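Local atomic coordinates of carboxylesterase (Est-2) (Archaeoglobus fulgidus, PDB entry 5FRD), a protein that is a thermophilic esterase of the alpha/beta hydrolase family, probably hydrolysing carboxylic esters, with a coenzyme A molecule bound near its active site. Residues I27-T35 / F158-L169. Residues are numbered along the deposited sequence; the frame is centred on the assembly and turned at random. Where two conformers were deposited one is given.
Sequences IHSSGSDAT and FLDRVDVLHLDL
A type II beta turn, S29 to S32, in the loop that follows strand 24-27 of this alpha/beta hydrolase, packs its S30-G31 corner against helix 162-173. Two hydrogen bonds fix the corner, the first almost straight. G31 N donates to D168 OD2 (2.9 Å, 173°), meeting the lone pair turned away from the other carboxylate oxygen; the same OD2 is also hydrogen-bonded to H54 NE2. From the next peptide, G31 O accepts from R161 NH1 (3.0 Å, 161°), close to the guanidinium plane. A chain extended from CG to NE carries the R161 guanidinium to G31 O and across the D33 side chain. In the D33 conformer given, NH2 and D33 OD2 form a long, charge-only salt bridge (3.6 Å), the oxygen well out of the guanidinium plane; a water bridges them, donating to D33 OD2 (2.6 Å) and accepting from R161 NH2 (2.9 Å). Were R161 replaced by an alanine, G31 O would probably lose this donor. G31 has positive phi, and a modelled CB would clash with F158 CE1, whose ring edge faces G31 O. S30 packs tightly, OG lying 3.2 Å from D168 CB, while its CB meets L165 CD1 at 3.9 Å. The turn thus abuts the helical region: F158 packs on helix 132-141, L165 and L169 on helix 127-130 with L169 near coenzyme A, and S30 and D168 touch L90 of helix 90-101.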
loop_
_atom_site.group_PDB
_atom_site.type_symbol
_atom_site.label_atom_id
_atom_site.label_comp_id
_atom_site.label_asym_id
_atom_site.label_seq_id
_atom_site.Cartn_x
_atom_site.Cartn_y
_atom_site.Cartn_z
ATOM N N ILE A 27 -3.915 -2.186 1.416
ATOM C CA ILE A 27 -4.047 -0.734 1.371
ATOM C C ILE A 27 -3.200 -0.188 0.199
ATOM O O ILE A 27 -1.967 -0.306 0.191
ATOM C CB ILE A 27 -3.599 -0.039 2.678
ATOM C CG1 ILE A 27 -4.210 -0.756 3.886
ATOM C CG2 ILE A 27 -4.029 1.414 2.625
ATOM C CD1 ILE A 27 -3.785 -0.190 5.216
ATOM N N HIS A 28 -3.901 0.391 -0.766
ATOM C CA HIS A 28 -3.336 0.926 -2.006
ATOM C C HIS A 28 -2.527 2.198 -1.833
ATOM O O HIS A 28 -2.506 2.820 -0.769
ATOM C CB HIS A 28 -4.446 1.174 -3.030
ATOM C CG HIS A 28 -5.421 2.225 -2.625
ATOM N ND1 HIS A 28 -5.157 3.573 -2.725
ATOM C CD2 HIS A 28 -6.666 2.123 -2.100
ATOM C CE1 HIS A 28 -6.207 4.255 -2.293
ATOM N NE2 HIS A 28 -7.118 3.399 -1.869
ATOM N N SER A 29 -1.893 2.620 -2.934
ATOM C CA SER A 29 -1.038 3.786 -3.000
ATOM C C SER A 29 -1.727 5.038 -3.521
ATOM O O SER A 29 -2.932 5.050 -3.809
ATOM C CB SER A 29 0.198 3.410 -3.856
ATOM O OG SER A 29 -0.207 2.970 -5.109
ATOM N N SER A 30 -0.958 6.114 -3.640
ATOM C CA SER A 30 -1.485 7.400 -4.090
ATOM C C SER A 30 -2.083 7.340 -5.492
ATOM O O SER A 30 -1.526 6.720 -6.406
ATOM C CB SER A 30 -0.393 8.465 -4.127
ATOM O OG SER A 30 0.133 8.761 -2.849
ATOM N N GLY A 31 -3.219 8.014 -5.653
ATOM C CA GLY A 31 -3.908 8.060 -6.936
ATOM C C GLY A 31 -4.455 6.732 -7.429
ATOM O O GLY A 31 -4.820 6.612 -8.609
ATOM N N SER A 32 -4.510 5.725 -6.546
ATOM C CA SER A 32 -4.928 4.378 -6.907
ATOM C C SER A 32 -6.197 3.994 -6.159
ATOM O O SER A 32 -6.879 4.867 -5.641
ATOM C CB SER A 32 -3.787 3.423 -6.594
ATOM O OG SER A 32 -4.038 2.180 -7.225
ATOM N N ASP A 33 -6.530 2.719 -6.135
ATOM C CA ASP A 33 -7.708 2.224 -5.450
ATOM C C ASP A 33 -7.564 0.721 -5.233
ATOM O O ASP A 33 -6.508 0.153 -5.529
ATOM C CB ASP A 33 -8.965 2.631 -6.222
ATOM C CG ASP A 33 -9.023 2.089 -7.580
ATOM O OD1 ASP A 33 -8.598 0.940 -7.826
ATOM O OD2 ASP A 33 -9.496 2.880 -8.439
ATOM N N ALA A 34 -8.596 0.067 -4.698
ATOM C CA ALA A 34 -8.547 -1.336 -4.409
ATOM C C ALA A 34 -8.182 -2.227 -5.580
ATOM O O ALA A 34 -7.642 -3.301 -5.375
ATOM C CB ALA A 34 -9.863 -1.783 -3.816
ATOM N N THR A 35 -8.489 -1.775 -6.798
ATOM C CA THR A 35 -8.207 -2.562 -7.978
ATOM C C THR A 35 -6.724 -2.795 -8.181
ATOM O O THR A 35 -6.326 -3.732 -8.884
ATOM C CB THR A 35 -8.804 -2.003 -9.259
ATOM O OG1 THR A 35 -8.195 -0.770 -9.597
ATOM C CG2 THR A 35 -10.297 -1.840 -9.161
ATOM N N PHE A 158 -3.799 8.283 -13.610
ATOM C CA PHE A 158 -3.192 9.443 -12.957
ATOM C C PHE A 158 -3.628 10.763 -13.607
ATOM O O PHE A 158 -3.926 11.726 -12.898
ATOM C CB PHE A 158 -1.671 9.285 -12.962
ATOM C CG PHE A 158 -1.092 8.504 -11.792
ATOM C CD1 PHE A 158 -1.872 7.764 -10.899
ATOM C CD2 PHE A 158 0.282 8.542 -11.587
ATOM C CE1 PHE A 158 -1.280 7.087 -9.842
ATOM C CE2 PHE A 158 0.889 7.848 -10.556
ATOM C CZ PHE A 158 0.094 7.141 -9.675
ATOM N N LEU A 159 -3.698 10.773 -14.946
ATOM C CA LEU A 159 -4.163 11.992 -15.630
ATOM C C LEU A 159 -5.605 12.337 -15.288
ATOM O O LEU A 159 -5.983 13.489 -15.264
ATOM C CB LEU A 159 -3.971 11.859 -17.135
ATOM C CG LEU A 159 -2.522 11.845 -17.595
ATOM C CD1 LEU A 159 -2.430 11.508 -19.082
ATOM C CD2 LEU A 159 -1.813 13.168 -17.308
ATOM N N ASP A 160 -6.423 11.306 -15.020
ATOM C CA ASP A 160 -7.804 11.472 -14.570
ATOM C C ASP A 160 -7.984 11.810 -13.084
ATOM O O ASP A 160 -9.086 12.137 -12.634
ATOM C CB ASP A 160 -8.612 10.209 -14.906
ATOM C CG ASP A 160 -8.912 10.056 -16.399
ATOM O OD1 ASP A 160 -8.721 11.027 -17.170
ATOM O OD2 ASP A 160 -9.364 8.941 -16.806
ATOM N N ARG A 161 -6.904 11.688 -12.313
ATOM C CA ARG A 161 -6.974 11.846 -10.854
ATOM C C ARG A 161 -5.893 12.773 -10.340
ATOM O O ARG A 161 -5.404 12.583 -9.241
ATOM C CB ARG A 161 -6.795 10.462 -10.222
ATOM C CG ARG A 161 -7.816 9.432 -10.639
ATOM C CD ARG A 161 -7.369 8.048 -10.239
ATOM N NE ARG A 161 -8.237 7.068 -10.836
ATOM C CZ ARG A 161 -8.097 5.752 -10.707
ATOM N NH1 ARG A 161 -7.150 5.241 -9.932
ATOM N NH2 ARG A 161 -8.917 4.941 -11.386
ATOM N N VAL A 162 -5.525 13.801 -11.099
ATOM C CA VAL A 162 -4.381 14.643 -10.709
ATOM C C VAL A 162 -4.603 15.291 -9.358
ATOM O O VAL A 162 -3.660 15.325 -8.566
ATOM C CB VAL A 162 -4.122 15.725 -11.793
ATOM C CG1 VAL A 162 -3.145 16.805 -11.334
ATOM C CG2 VAL A 162 -3.576 15.107 -13.056
ATOM N N ASP A 163 -5.801 15.779 -9.076
ATOM C CA ASP A 163 -6.056 16.501 -7.832
ATOM C C ASP A 163 -5.884 15.587 -6.621
ATOM O O ASP A 163 -5.179 15.939 -5.656
ATOM C CB ASP A 163 -7.439 17.138 -7.843
ATOM C CG ASP A 163 -7.590 18.244 -8.894
ATOM O OD1 ASP A 163 -6.593 18.695 -9.498
ATOM O OD2 ASP A 163 -8.732 18.679 -9.100
ATOM N N VAL A 164 -6.485 14.398 -6.656
ATOM C CA VAL A 164 -6.326 13.436 -5.549
ATOM C C VAL A 164 -4.887 12.926 -5.479
ATOM O O VAL A 164 -4.362 12.735 -4.388
ATOM C CB VAL A 164 -7.354 12.289 -5.627
ATOM C CG1 VAL A 164 -7.081 11.182 -4.613
ATOM C CG2 VAL A 164 -8.744 12.831 -5.353
ATOM N N LEU A 165 -4.238 12.699 -6.616
ATOM C CA LEU A 165 -2.854 12.261 -6.616
ATOM C C LEU A 165 -1.991 13.283 -5.905
ATOM O O LEU A 165 -1.151 12.911 -5.085
ATOM C CB LEU A 165 -2.367 12.045 -8.040
ATOM C CG LEU A 165 -0.913 11.708 -8.242
ATOM C CD1 LEU A 165 -0.539 10.390 -7.571
ATOM C CD2 LEU A 165 -0.546 11.665 -9.727
ATOM N N HIS A 166 -2.188 14.563 -6.202
ATOM C CA HIS A 166 -1.397 15.598 -5.552
ATOM C C HIS A 166 -1.697 15.653 -4.053
ATOM O O HIS A 166 -0.752 15.742 -3.238
ATOM C CB HIS A 166 -1.649 16.963 -6.203
ATOM C CG HIS A 166 -0.829 18.053 -5.613
ATOM N ND1 HIS A 166 -1.322 18.905 -4.647
ATOM C CD2 HIS A 166 0.452 18.413 -5.821
ATOM C CE1 HIS A 166 -0.374 19.754 -4.293
ATOM N NE2 HIS A 166 0.710 19.482 -4.994
ATOM N N LEU A 167 -2.947 15.521 -3.643
ATOM C CA LEU A 167 -3.276 15.485 -2.211
ATOM C C LEU A 167 -2.604 14.326 -1.515
ATOM O O LEU A 167 -1.992 14.493 -0.446
ATOM C CB LEU A 167 -4.776 15.405 -1.977
ATOM C CG LEU A 167 -5.596 16.645 -2.355
ATOM C CD1 LEU A 167 -7.074 16.335 -2.184
ATOM C CD2 LEU A 167 -5.207 17.861 -1.524
ATOM N N ASP A 168 -2.669 13.150 -2.114
ATOM C CA ASP A 168 -2.063 11.941 -1.537
ATOM C C ASP A 168 -0.547 12.100 -1.423
ATOM O O ASP A 168 0.051 11.731 -0.424
ATOM C CB ASP A 168 -2.334 10.715 -2.436
ATOM C CG ASP A 168 -3.771 10.233 -2.408
ATOM O OD1 ASP A 168 -4.567 10.618 -1.523
ATOM O OD2 ASP A 168 -4.136 9.410 -3.332
ATOM N N LEU A 169 0.108 12.582 -2.475
ATOM C CA LEU A 169 1.555 12.761 -2.468
ATOM C C LEU A 169 1.967 13.828 -1.469
ATOM O O LEU A 169 3.050 13.726 -0.893
ATOM C CB LEU A 169 2.094 13.075 -3.852
ATOM C CG LEU A 169 2.034 11.908 -4.839
ATOM C CD1 LEU A 169 2.448 12.421 -6.215
ATOM C CD2 LEU A 169 2.933 10.765 -4.432
HETATM O O HOH W 1 -6.212 2.431 -9.894
HETATM O O HOH W 2 -9.242 2.113 -10.906
#